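Local coordinates for oxidoreductase, short chain dehydrogenase/reductase family protein (Bifidobacterium adolescentis L2-32, PDB 6OW4) that acts as an NADH-dependent 20beta-hydroxysteroid dehydrogenase of the short-chain dehydrogenase/reductase family, interconverting the 20-oxo and 20beta-hydroxyl groups of steroids, at residues G174-T179 / I223-I228; G44-A49 / F124-A129; D35-R40 / S274-Y279; A180-H185 / D284-G289. All blocks are in the same frame, centred on the assembly; numbering follows the deposited sequence.

In the fold
Interactions 1, 2 and 4 reach the seven-stranded parallel sheet of the Rossmann fold and touch NAD. Interaction 2 joins strands 42-47 and 124-127. Interaction 1 joins strands 174-179 and 223-230, its centre about 10 Å from that of interaction 2. Strands 124-127 and 174-179 are neighbours, so the two contacts run into each other. Interaction 4 ties the loop after strand 174-179 to the last strand, 284-287. Interaction 3 brings together segments over 230 residues apart, with interactions 1 and 2 nested inside that loop and interaction 4 crossing it. The sheet contacts thus lead to the cofactor, while interaction 3, its centre about 22 Å from that of interaction 4, lies at the sheet's far end, at a subunit interface.

Interaction 1: residues G174-T179 / I223-I228; sequences GSLIFT and IRSNTI. With NAD (nicotinamide-adenine-dinucleotide), chain N.
Leu176 O is gripped by two donors. Asn226 N reaches it at 2.9 Å, nearly along the C=O axis, and a water donates to it at 2.8 Å. The same water donates to Ser175 OG and accepts from Asn226 ND2, so it pins two polar side chains on one face of the sheet. Ser175 OG also bonds to Leu272 O, and Asn226 ND2 to Val280 O. Leu176 N gives a nearly straight bond to Arg224 O, 2.7 Å long at 177°. Phe178 N then bonds to Asn226 O, and Ile228 N to Phe178 O. These are parallel strands five and six of the Rossmann sheet, joined through helix 198-217 in a beta-alpha-beta crossover. On the face of Leu176 and Phe178, Leu176 CD1 rests on Ile223 CG2 at 3.9 Å. With an alanine in place of Leu176, Ile223 CG2 would probably lose its partner and a gap would probably open beneath Met167 and Ala163 of helix 142-170. Phe178 CE1 lies 3.4 Å from Ser225 OG, which bonds to Ser211. On the other face Ile228 is stretched out (chi2 172°), which drives its CD1 to 3.4 Å from Ile177 CG2, a tight contact. At the C-terminal end of its strand, Thr179 CG2 comes within 3.3 Å of NAD O4D.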
# COMPACT_ATOMS: atom_id res chain seq x y z
N GLY F 174 1.46 17.12 -20.63
CA GLY F 174 2.46 17.61 -19.67
C GLY F 174 2.68 16.64 -18.52
O GLY F 174 2.05 15.57 -18.52
N SER F 175 3.55 17.01 -17.57
CA SER F 175 3.98 16.18 -16.42
C SER F 175 3.91 16.98 -15.12
O SER F 175 4.69 17.95 -14.98
CB SER F 175 5.37 15.64 -16.65
OG SER F 175 5.80 14.85 -15.54
N LEU F 176 3.01 16.59 -14.21
CA LEU F 176 2.88 17.17 -12.85
C LEU F 176 3.69 16.33 -11.88
O LEU F 176 3.47 15.11 -11.83
CB LEU F 176 1.40 17.20 -12.44
CG LEU F 176 0.44 17.86 -13.44
CD1 LEU F 176 -1.00 17.64 -13.01
CD2 LEU F 176 0.74 19.34 -13.58
N ILE F 177 4.61 16.96 -11.14
CA ILE F 177 5.40 16.31 -10.04
C ILE F 177 5.08 17.05 -8.74
O ILE F 177 5.47 18.22 -8.60
CB ILE F 177 6.91 16.30 -10.35
CG1 ILE F 177 7.22 15.72 -11.73
CG2 ILE F 177 7.66 15.56 -9.25
CD1 ILE F 177 7.38 16.76 -12.82
N PHE F 178 4.39 16.37 -7.82
CA PHE F 178 4.05 16.88 -6.46
C PHE F 178 5.05 16.30 -5.46
O PHE F 178 5.24 15.08 -5.45
CB PHE F 178 2.62 16.47 -6.09
CG PHE F 178 1.53 17.03 -6.96
CD1 PHE F 178 1.29 16.53 -8.22
CD2 PHE F 178 0.71 18.05 -6.49
CE1 PHE F 178 0.27 17.04 -9.01
CE2 PHE F 178 -0.32 18.55 -7.27
CZ PHE F 178 -0.53 18.05 -8.54
N THR F 179 5.68 17.16 -4.65
CA THR F 179 6.56 16.73 -3.53
C THR F 179 5.68 16.29 -2.36
O THR F 179 5.01 17.15 -1.77
CB THR F 179 7.55 17.84 -3.12
OG1 THR F 179 8.22 18.30 -4.29
CG2 THR F 179 8.57 17.36 -2.12
N ILE F 223 -1.73 14.41 -19.90
CA ILE F 223 -1.08 14.94 -18.67
C ILE F 223 -0.83 13.77 -17.71
O ILE F 223 -1.80 13.06 -17.39
CB ILE F 223 -1.93 16.06 -18.04
CG1 ILE F 223 -2.14 17.23 -19.01
CG2 ILE F 223 -1.33 16.53 -16.72
CD1 ILE F 223 -3.15 18.25 -18.56
N ARG F 224 0.43 13.58 -17.30
CA ARG F 224 0.84 12.60 -16.26
C ARG F 224 0.98 13.35 -14.93
O ARG F 224 1.36 14.53 -14.95
CB ARG F 224 2.15 11.90 -16.65
CG ARG F 224 2.05 11.10 -17.94
CD ARG F 224 3.34 10.40 -18.33
NE ARG F 224 4.47 11.30 -18.45
CZ ARG F 224 5.45 11.45 -17.55
NH1 ARG F 224 5.45 10.76 -16.42
NH2 ARG F 224 6.43 12.30 -17.79
N SER F 225 0.65 12.68 -13.82
CA SER F 225 0.72 13.22 -12.44
C SER F 225 1.33 12.17 -11.51
O SER F 225 0.72 11.10 -11.35
CB SER F 225 -0.64 13.66 -11.95
OG SER F 225 -0.56 14.21 -10.65
N ASN F 226 2.48 12.49 -10.92
CA ASN F 226 3.22 11.57 -10.01
C ASN F 226 3.70 12.37 -8.79
O ASN F 226 3.74 13.61 -8.86
CB ASN F 226 4.39 10.89 -10.73
CG ASN F 226 3.93 9.97 -11.84
OD1 ASN F 226 3.36 8.91 -11.57
ND2 ASN F 226 4.17 10.36 -13.08
N THR F 227 4.06 11.65 -7.72
CA THR F 227 4.62 12.22 -6.47
C THR F 227 6.03 11.69 -6.24
O THR F 227 6.32 10.55 -6.66
CB THR F 227 3.72 11.91 -5.27
OG1 THR F 227 3.61 10.49 -5.18
CG2 THR F 227 2.35 12.53 -5.38
N ILE F 228 6.86 12.50 -5.59
CA ILE F 228 8.19 12.11 -5.04
C ILE F 228 8.08 12.20 -3.52
O ILE F 228 7.70 13.27 -3.02
CB ILE F 228 9.30 13.01 -5.61
CG1 ILE F 228 9.33 12.94 -7.14
CG2 ILE F 228 10.66 12.65 -5.01
CD1 ILE F 228 10.28 13.93 -7.78
PA NAD N . 12.60 24.45 2.26
O1A NAD N . 11.87 24.92 3.48
O2A NAD N . 13.76 25.40 1.96
O5B NAD N . 11.64 24.40 1.00
C5B NAD N . 10.28 24.82 1.10
C4B NAD N . 10.08 26.05 0.16
O4B NAD N . 8.54 26.26 -0.01
C3B NAD N . 10.57 27.11 0.65
O3B NAD N . 11.46 27.80 -0.30
C2B NAD N . 9.28 28.10 1.00
O2B NAD N . 9.65 29.50 0.80
C1B NAD N . 8.35 27.76 0.20
N9A NAD N . 7.02 28.03 0.84
C8A NAD N . 6.39 27.71 1.99
N7A NAD N . 5.16 28.29 1.97
C5A NAD N . 5.04 28.96 0.82
C6A NAD N . 3.99 29.73 0.30
N6A NAD N . 2.68 30.11 0.74
N1A NAD N . 4.11 30.32 -0.91
C2A NAD N . 5.27 30.17 -1.64
N3A NAD N . 6.31 29.41 -1.13
C4A NAD N . 6.19 28.81 0.10
O3 NAD N . 13.18 22.94 2.55
PN NAD N . 13.09 21.73 1.48
O1N NAD N . 13.81 20.54 2.05
O2N NAD N . 13.76 22.17 0.17
O5D NAD N . 11.56 21.34 1.25
C5D NAD N . 10.98 21.37 -0.04
C4D NAD N . 9.75 20.42 -0.08
O4D NAD N . 10.14 19.20 0.13
C3D NAD N . 8.77 20.76 1.03
O3D NAD N . 7.49 20.73 0.54
C2D NAD N . 8.99 19.64 2.09
O2D NAD N . 7.72 19.47 2.85
C1D NAD N . 9.30 18.61 1.38
N1N NAD N . 10.12 17.61 2.07
C2N NAD N . 11.43 17.88 2.42
C3N NAD N . 12.21 16.91 3.07
C7N NAD N . 13.68 17.21 3.47
O7N NAD N . 14.16 16.66 4.45
N7N NAD N . 14.48 18.11 2.72
C4N NAD N . 11.66 15.68 3.38
C5N NAD N . 10.35 15.40 3.03
C6N NAD N . 9.58 16.37 2.37
O HOH W 1 4.85 13.39 -13.55

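Interaction 2: residues G44-A49 / F124-A129; sequences GFVTGA and FAFLNA. With NAD (nicotinamide-adenine-dinucleotide), chain N.
Phe124 lays a face of its ring on the backbone of Gly44. Gly44 CA stands 3.5 Å from the centroid of the Phe124 ring and only 11° off the normal, a CH-pi contact. On the other face of the sheet, Ala125 CB sits over the Phe45 ring, offset toward its rim. Leu127 CD2 touches Phe45 CE2 at 3.9 Å. Val46 CG1 packs against Phe126 CD2 at 3.5 Å. Between these groups, Phe126 N bonds to Phe45 O and Thr47 N to Phe126 O. Beyond them Thr47 OG1 stands between its backbone N and carbonyl carbon (chi1 77°), facing the turn that follows strand 124-127. There it takes a straight bond from Ala129 N, 2.7 Å at 175°, and a weak, bent one from Asn128 N. Thr47 and Gly48 open the glycine-rich SDR cofactor motif, and Asn128-Ala129 belongs to the family's NAG motif. Asn128 O accepts from NAD O3D at 2.7 Å. Asn128 ND2 donates to a water lying between Gly48 O and NAD O2N, while Asn128 OD1 bonds to Thr179. The pair of strands lies between strands 66-72 and 174-179, with helix 142-170 covering Phe45 and Leu127 and helix 52-63 covering Val46 and Phe126.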
# COMPACT_ATOMS: atom_id res chain seq x y z
N GLY F 44 8.19 25.10 -18.13
CA GLY F 44 7.48 24.76 -16.89
C GLY F 44 7.95 25.61 -15.73
O GLY F 44 8.80 26.49 -15.96
N PHE F 45 7.42 25.36 -14.53
CA PHE F 45 7.75 26.13 -13.30
C PHE F 45 8.00 25.18 -12.13
O PHE F 45 7.54 24.02 -12.16
CB PHE F 45 6.66 27.16 -13.00
CG PHE F 45 5.33 26.59 -12.58
CD1 PHE F 45 4.35 26.30 -13.51
CD2 PHE F 45 5.05 26.38 -11.24
CE1 PHE F 45 3.12 25.79 -13.12
CE2 PHE F 45 3.82 25.87 -10.84
CZ PHE F 45 2.86 25.58 -11.78
N VAL F 46 8.72 25.68 -11.13
CA VAL F 46 9.09 24.96 -9.88
C VAL F 46 8.72 25.87 -8.70
O VAL F 46 9.21 27.01 -8.66
CB VAL F 46 10.59 24.61 -9.86
CG1 VAL F 46 11.00 23.97 -8.54
CG2 VAL F 46 10.98 23.72 -11.04
N THR F 47 7.89 25.37 -7.77
CA THR F 47 7.46 26.10 -6.55
C THR F 47 8.43 25.74 -5.42
O THR F 47 9.05 24.67 -5.51
CB THR F 47 6.00 25.78 -6.19
OG1 THR F 47 5.94 24.50 -5.58
CG2 THR F 47 5.08 25.83 -7.39
N GLY F 48 8.55 26.61 -4.42
CA GLY F 48 9.56 26.50 -3.35
C GLY F 48 10.97 26.46 -3.93
O GLY F 48 11.81 25.74 -3.36
N ALA F 49 11.21 27.22 -5.00
CA ALA F 49 12.43 27.18 -5.84
C ALA F 49 13.56 28.01 -5.22
O ALA F 49 14.61 28.14 -5.89
CB ALA F 49 12.11 27.64 -7.24
N PHE F 124 5.53 21.15 -17.93
CA PHE F 124 5.75 20.48 -16.62
C PHE F 124 5.56 21.47 -15.47
O PHE F 124 5.70 22.69 -15.69
CB PHE F 124 7.15 19.86 -16.56
CG PHE F 124 8.27 20.87 -16.61
CD1 PHE F 124 8.77 21.43 -15.44
CD2 PHE F 124 8.81 21.27 -17.82
CE1 PHE F 124 9.79 22.36 -15.49
CE2 PHE F 124 9.83 22.21 -17.86
CZ PHE F 124 10.32 22.75 -16.70
N ALA F 125 5.26 20.96 -14.28
CA ALA F 125 5.14 21.73 -13.03
C ALA F 125 5.66 20.88 -11.87
O ALA F 125 5.16 19.75 -11.69
CB ALA F 125 3.71 22.15 -12.81
N PHE F 126 6.66 21.38 -11.14
CA PHE F 126 7.18 20.77 -9.89
C PHE F 126 6.61 21.54 -8.70
O PHE F 126 7.16 22.61 -8.34
CB PHE F 126 8.71 20.72 -9.90
CG PHE F 126 9.33 20.04 -8.71
CD1 PHE F 126 8.72 18.93 -8.13
CD2 PHE F 126 10.53 20.48 -8.18
CE1 PHE F 126 9.30 18.30 -7.03
CE2 PHE F 126 11.10 19.85 -7.09
CZ PHE F 126 10.48 18.76 -6.51
N LEU F 127 5.53 21.02 -8.13
CA LEU F 127 4.73 21.67 -7.06
C LEU F 127 5.31 21.27 -5.71
O LEU F 127 4.74 20.39 -5.03
CB LEU F 127 3.26 21.25 -7.25
CG LEU F 127 2.75 21.41 -8.68
CD1 LEU F 127 1.62 20.44 -8.97
CD2 LEU F 127 2.31 22.84 -8.95
N ASN F 128 6.43 21.91 -5.35
CA ASN F 128 7.37 21.49 -4.28
C ASN F 128 7.12 22.32 -3.01
O ASN F 128 7.42 21.80 -1.91
CB ASN F 128 8.81 21.61 -4.78
CG ASN F 128 9.85 21.41 -3.69
OD1 ASN F 128 10.03 20.31 -3.19
ND2 ASN F 128 10.54 22.48 -3.33
N ALA F 129 6.61 23.54 -3.14
CA ALA F 129 6.31 24.45 -2.00
C ALA F 129 5.62 23.67 -0.88
O ALA F 129 4.60 23.01 -1.16
CB ALA F 129 5.47 25.62 -2.46
PA NAD N . 12.60 24.45 2.26
O1A NAD N . 11.87 24.92 3.48
O2A NAD N . 13.76 25.40 1.96
O5B NAD N . 11.64 24.40 1.00
C5B NAD N . 10.28 24.82 1.10
C4B NAD N . 10.08 26.05 0.16
O4B NAD N . 8.54 26.26 -0.01
C3B NAD N . 10.57 27.11 0.65
O3B NAD N . 11.46 27.80 -0.30
C2B NAD N . 9.28 28.10 1.00
O2B NAD N . 9.65 29.50 0.80
C1B NAD N . 8.35 27.76 0.20
N9A NAD N . 7.02 28.03 0.84
C8A NAD N . 6.39 27.71 1.99
N7A NAD N . 5.16 28.29 1.97
C5A NAD N . 5.04 28.96 0.82
C6A NAD N . 3.99 29.73 0.30
N6A NAD N . 2.68 30.11 0.74
N1A NAD N . 4.11 30.32 -0.91
C2A NAD N . 5.27 30.17 -1.64
N3A NAD N . 6.31 29.41 -1.13
C4A NAD N . 6.19 28.81 0.10
O3 NAD N . 13.18 22.94 2.55
PN NAD N . 13.09 21.73 1.48
O1N NAD N . 13.81 20.54 2.05
O2N NAD N . 13.76 22.17 0.17
O5D NAD N . 11.56 21.34 1.25
C5D NAD N . 10.98 21.37 -0.04
C4D NAD N . 9.75 20.42 -0.08
O4D NAD N . 10.14 19.20 0.13
C3D NAD N . 8.77 20.76 1.03
O3D NAD N . 7.49 20.73 0.54
C2D NAD N . 8.99 19.64 2.09
O2D NAD N . 7.72 19.47 2.85
C1D NAD N . 9.30 18.61 1.38
N1N NAD N . 10.12 17.61 2.07
C2N NAD N . 11.43 17.88 2.42
C3N NAD N . 12.21 16.91 3.07
C7N NAD N . 13.68 17.21 3.47
O7N NAD N . 14.16 16.66 4.45
N7N NAD N . 14.48 18.11 2.72
C4N NAD N . 11.66 15.68 3.38
C5N NAD N . 10.35 15.40 3.03
C6N NAD N . 9.58 16.37 2.37
O HOH W 2 12.49 23.62 -1.66

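Interaction 3: residues D35-R40 / S274-Y279; sequences DKFSMR and SDASSY
Phe37 turns its CG anti to its own carbonyl carbon (chi1 -61°), and this sets one face of the ring against Ala276. Ala276 CB is 3.6 Å from the centroid of the Phe37 ring and 24° off its normal, a CH-pi contact toward the rim. Its closest ring atom is Phe37 CE2, at 3.3 Å. Met39 is bent at both chi2 and chi3. The bends curl its SD onto Ser274, 3.5 Å from Ser274 CA. Between these two side chains lies Lys36 O. It accepts two weak, bent bonds, from Asp275 N at 3.1 Å and from Ala276 N at 3.4 Å. Ser274 CB also leans on this oxygen. Ser274 OG turns instead to the carbonyls of Leu270 and Phe271, which share or alternate for its one proton, in the last turn of the preceding helix. Lys36 reaches over the 3-10 segment 275-276. Lys36 NZ gives a bond of 2.6 Å to a water, which in turn donates to Asp275 O. The ammonium group also forms a salt bridge with Asp263 of the second subunit. In the segment 35-40, Ser38 OG accepts from Arg40 N at 3.2 Å, an ST turn that leads the chain into strand 42-47. Phe37 also meets Phe37 of the second subunit, so the contact lies at a subunit interface. Within its own chain it joins the lead-in to the first sheet strand to the end of helix 262-273, where Phe271 backs Phe37 and Ala276, and Leu270 and Ala273 pack on Met39.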
# COMPACT_ATOMS: atom_id res chain seq x y z
N ASP F 35 18.09 10.30 -25.24
CA ASP F 35 17.27 11.43 -25.76
C ASP F 35 16.01 11.61 -24.91
O ASP F 35 15.49 12.74 -24.87
CB ASP F 35 16.87 11.22 -27.23
CG ASP F 35 18.01 11.32 -28.22
OD1 ASP F 35 18.92 12.15 -27.99
OD2 ASP F 35 17.99 10.56 -29.21
N LYS F 36 15.53 10.53 -24.28
CA LYS F 36 14.28 10.52 -23.46
C LYS F 36 14.42 11.45 -22.25
O LYS F 36 13.39 11.99 -21.82
CB LYS F 36 13.95 9.09 -23.02
CG LYS F 36 13.54 8.16 -24.15
CD LYS F 36 12.76 6.96 -23.67
CE LYS F 36 11.89 6.34 -24.75
NZ LYS F 36 10.83 5.50 -24.17
N PHE F 37 15.63 11.61 -21.72
CA PHE F 37 15.93 12.39 -20.49
C PHE F 37 16.17 13.87 -20.83
O PHE F 37 16.38 14.67 -19.90
CB PHE F 37 17.14 11.78 -19.76
CG PHE F 37 16.92 10.36 -19.32
CD1 PHE F 37 17.22 9.30 -20.16
CD2 PHE F 37 16.38 10.08 -18.07
CE1 PHE F 37 17.01 7.99 -19.75
CE2 PHE F 37 16.17 8.77 -17.66
CZ PHE F 37 16.49 7.73 -18.51
N SER F 38 16.13 14.22 -22.12
CA SER F 38 16.19 15.62 -22.61
C SER F 38 14.92 16.36 -22.19
O SER F 38 13.88 15.71 -22.01
CB SER F 38 16.37 15.66 -24.11
OG SER F 38 16.27 16.99 -24.59
N MET F 39 15.03 17.68 -22.02
CA MET F 39 13.88 18.59 -21.76
C MET F 39 13.99 19.80 -22.70
O MET F 39 13.53 20.89 -22.31
CB MET F 39 13.87 19.05 -20.29
CG MET F 39 13.65 17.93 -19.29
SD MET F 39 11.98 17.22 -19.37
CE MET F 39 10.99 18.63 -18.86
N ARG F 40 14.55 19.59 -23.89
CA ARG F 40 14.75 20.65 -24.91
C ARG F 40 13.40 20.98 -25.56
O ARG F 40 12.62 20.05 -25.82
CB ARG F 40 15.78 20.21 -25.96
CG ARG F 40 17.19 20.06 -25.40
CD ARG F 40 18.27 20.39 -26.42
NE ARG F 40 19.60 20.30 -25.83
CZ ARG F 40 20.14 21.19 -24.99
NH1 ARG F 40 19.46 22.26 -24.61
NH2 ARG F 40 21.36 20.99 -24.53
N SER F 274 10.54 14.22 -17.74
CA SER F 274 11.00 13.83 -19.10
C SER F 274 10.20 12.62 -19.61
O SER F 274 9.38 12.07 -18.85
CB SER F 274 12.48 13.56 -19.11
OG SER F 274 12.80 12.36 -18.41
N ASP F 275 10.43 12.23 -20.87
CA ASP F 275 9.73 11.12 -21.57
C ASP F 275 10.24 9.76 -21.07
O ASP F 275 9.62 8.74 -21.43
CB ASP F 275 9.92 11.20 -23.08
CG ASP F 275 9.40 12.49 -23.68
OD1 ASP F 275 9.64 13.54 -23.07
OD2 ASP F 275 8.76 12.42 -24.75
N ALA F 276 11.33 9.74 -20.30
CA ALA F 276 11.89 8.52 -19.67
C ALA F 276 10.81 7.80 -18.85
O ALA F 276 10.91 6.57 -18.70
CB ALA F 276 13.09 8.87 -18.83
N SER F 277 9.82 8.55 -18.34
CA SER F 277 8.71 8.04 -17.50
C SER F 277 7.36 8.20 -18.22
O SER F 277 6.34 8.36 -17.52
CB SER F 277 8.71 8.75 -16.17
OG SER F 277 8.46 10.14 -16.35
N SER F 278 7.36 8.11 -19.55
CA SER F 278 6.20 8.41 -20.43
C SER F 278 5.01 7.48 -20.16
O SER F 278 3.88 7.86 -20.54
CB SER F 278 6.59 8.38 -21.89
OG SER F 278 7.25 7.16 -22.21
N TYR F 279 5.23 6.31 -19.55
CA TYR F 279 4.15 5.35 -19.16
C TYR F 279 4.05 5.25 -17.63
O TYR F 279 3.54 4.23 -17.12
CB TYR F 279 4.38 3.98 -19.80
CG TYR F 279 3.14 3.13 -19.90
CD1 TYR F 279 2.05 3.54 -20.65
CD2 TYR F 279 3.06 1.90 -19.26
CE1 TYR F 279 0.91 2.77 -20.75
CE2 TYR F 279 1.92 1.11 -19.35
CZ TYR F 279 0.84 1.55 -20.10
OH TYR F 279 -0.28 0.78 -20.20
O HOH W 3 10.10 6.10 -21.74

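Interaction 4: residues A180-H185 / D284-G289; sequences AALSGH and DIRVDG. Unlike the reference sequence in segment 180-185: Ala181 (reference Ser). With NAD (nicotinamide-adenine-dinucleotide), chain N.
His185 carries the guanidinium of Arg286 flat on one face of its ring. The centres are 3.8 Å apart and the planes 20° apart, with Arg286 CZ over the middle of the ring. Arg286 reaches there from the opposite direction on a chain extended from CG to NE (chi2 -174°, chi3 -159°). At the ring edge, near its plane, Asp284 OD2 lies 3.2 Å from His185 CE1. That contact is made to a carbon, with the carboxylate turned well out of the ring plane. The other carboxylate oxygen, Asp284 OD1, bonds to Thr227 and Ser229. Without the His185 ring, as with an alanine in its place, the Arg286 guanidinium would probably lose its platform and be freer to turn. Beside the stack Leu182 crosses both Arg286 and Asp288 at about a right angle. Leu182 CD2 touches Arg286 CD at 4.0 Å. Leu182 CD1 packs against the Asp288 side chain. Asp288 itself is held by Ser292 N and Gly290 N. The segment 180-185 also borders the cofactor, where Ala181 CB is 3.7 Å from NAD C5N, on the nicotinamide. Ala181 stands in place of a serine in the reference sequence. By its place after the fifth strand of the SDR Rossmann fold, near Tyr200, this position probably corresponds to the one that bears the family's active-site serine.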
# COMPACT_ATOMS: atom_id res chain seq x y z
N ALA F 180 5.66 14.98 -2.08
CA ALA F 180 5.01 14.38 -0.89
C ALA F 180 6.06 14.25 0.22
O ALA F 180 6.91 15.16 0.33
CB ALA F 180 4.38 13.06 -1.26
N ALA F 181 6.00 13.18 1.01
CA ALA F 181 7.00 12.81 2.04
C ALA F 181 6.68 11.42 2.59
O ALA F 181 5.57 10.91 2.32
CB ALA F 181 7.02 13.83 3.15
N LEU F 182 7.62 10.83 3.33
CA LEU F 182 7.43 9.54 4.05
C LEU F 182 6.52 9.76 5.26
O LEU F 182 5.93 8.77 5.73
CB LEU F 182 8.79 8.98 4.48
CG LEU F 182 9.53 8.17 3.42
CD1 LEU F 182 10.91 7.80 3.92
CD2 LEU F 182 8.75 6.92 3.02
N SER F 183 6.43 11.00 5.75
CA SER F 183 5.44 11.46 6.76
C SER F 183 4.02 11.17 6.26
O SER F 183 3.13 10.92 7.10
CB SER F 183 5.63 12.91 7.09
OG SER F 183 6.98 13.18 7.43
N GLY F 184 3.83 11.21 4.93
CA GLY F 184 2.58 10.86 4.23
C GLY F 184 2.32 9.36 4.21
O GLY F 184 1.16 8.98 3.97
N HIS F 185 3.35 8.54 4.43
CA HIS F 185 3.28 7.05 4.49
C HIS F 185 3.35 6.56 5.94
O HIS F 185 2.55 5.67 6.30
CB HIS F 185 4.42 6.43 3.69
CG HIS F 185 4.35 6.67 2.22
ND1 HIS F 185 5.31 7.41 1.55
CD2 HIS F 185 3.45 6.28 1.30
CE1 HIS F 185 5.00 7.45 0.27
NE2 HIS F 185 3.87 6.77 0.09
N ASP F 284 3.91 6.88 -7.00
CA ASP F 284 4.87 7.59 -6.12
C ASP F 284 6.26 6.97 -6.30
O ASP F 284 6.33 5.73 -6.45
CB ASP F 284 4.44 7.51 -4.66
CG ASP F 284 5.40 8.20 -3.71
OD1 ASP F 284 5.65 9.41 -3.90
OD2 ASP F 284 5.90 7.52 -2.79
N ILE F 285 7.31 7.79 -6.28
CA ILE F 285 8.73 7.33 -6.24
C ILE F 285 9.33 7.80 -4.92
O ILE F 285 9.53 9.03 -4.75
CB ILE F 285 9.51 7.81 -7.48
CG1 ILE F 285 8.78 7.43 -8.77
CG2 ILE F 285 10.94 7.30 -7.45
CD1 ILE F 285 9.57 7.67 -10.04
N ARG F 286 9.57 6.87 -4.00
CA ARG F 286 10.24 7.13 -2.69
C ARG F 286 11.74 7.24 -2.93
O ARG F 286 12.31 6.36 -3.60
CB ARG F 286 9.90 6.02 -1.69
CG ARG F 286 8.41 5.85 -1.44
CD ARG F 286 8.09 4.86 -0.34
NE ARG F 286 6.72 4.36 -0.47
CZ ARG F 286 6.10 3.60 0.43
NH1 ARG F 286 6.71 3.25 1.55
NH2 ARG F 286 4.86 3.20 0.20
N VAL F 287 12.36 8.30 -2.41
CA VAL F 287 13.83 8.57 -2.48
C VAL F 287 14.33 8.77 -1.04
O VAL F 287 14.54 9.93 -0.65
CB VAL F 287 14.13 9.77 -3.39
CG1 VAL F 287 15.61 9.91 -3.68
CG2 VAL F 287 13.34 9.70 -4.70
N ASP F 288 14.48 7.67 -0.30
CA ASP F 288 14.62 7.68 1.19
C ASP F 288 15.79 6.80 1.67
O ASP F 288 15.89 6.60 2.89
CB ASP F 288 13.32 7.22 1.84
CG ASP F 288 12.92 5.79 1.51
OD1 ASP F 288 13.63 5.14 0.71
OD2 ASP F 288 11.89 5.33 2.04
N GLY F 289 16.63 6.30 0.75
CA GLY F 289 17.77 5.42 1.07
C GLY F 289 17.37 4.16 1.83
O GLY F 289 18.18 3.67 2.64
PA NAD N . 12.60 24.45 2.26
O1A NAD N . 11.87 24.92 3.48
O2A NAD N . 13.76 25.40 1.96
O5B NAD N . 11.64 24.40 1.00
C5B NAD N . 10.28 24.82 1.10
C4B NAD N . 10.08 26.05 0.16
O4B NAD N . 8.54 26.26 -0.01
C3B NAD N . 10.57 27.11 0.65
O3B NAD N . 11.46 27.80 -0.30
C2B NAD N . 9.28 28.10 1.00
O2B NAD N . 9.65 29.50 0.80
C1B NAD N . 8.35 27.76 0.20
N9A NAD N . 7.02 28.03 0.84
C8A NAD N . 6.39 27.71 1.99
N7A NAD N . 5.16 28.29 1.97
C5A NAD N . 5.04 28.96 0.82
C6A NAD N . 3.99 29.73 0.30
N6A NAD N . 2.68 30.11 0.74
N1A NAD N . 4.11 30.32 -0.91
C2A NAD N . 5.27 30.17 -1.64
N3A NAD N . 6.31 29.41 -1.13
C4A NAD N . 6.19 28.81 0.10
O3 NAD N . 13.18 22.94 2.55
PN NAD N . 13.09 21.73 1.48
O1N NAD N . 13.81 20.54 2.05
O2N NAD N . 13.76 22.17 0.17
O5D NAD N . 11.56 21.34 1.25
C5D NAD N . 10.98 21.37 -0.04
C4D NAD N . 9.75 20.42 -0.08
O4D NAD N . 10.14 19.20 0.13
C3D NAD N . 8.77 20.76 1.03
O3D NAD N . 7.49 20.73 0.54
C2D NAD N . 8.99 19.64 2.09
O2D NAD N . 7.72 19.47 2.85
C1D NAD N . 9.30 18.61 1.38
N1N NAD N . 10.12 17.61 2.07
C2N NAD N . 11.43 17.88 2.42
C3N NAD N . 12.21 16.91 3.07
C7N NAD N . 13.68 17.21 3.47
O7N NAD N . 14.16 16.66 4.45
N7N NAD N . 14.48 18.11 2.72
C4N NAD N . 11.66 15.68 3.38
C5N NAD N . 10.35 15.40 3.03
C6N NAD N . 9.58 16.37 2.37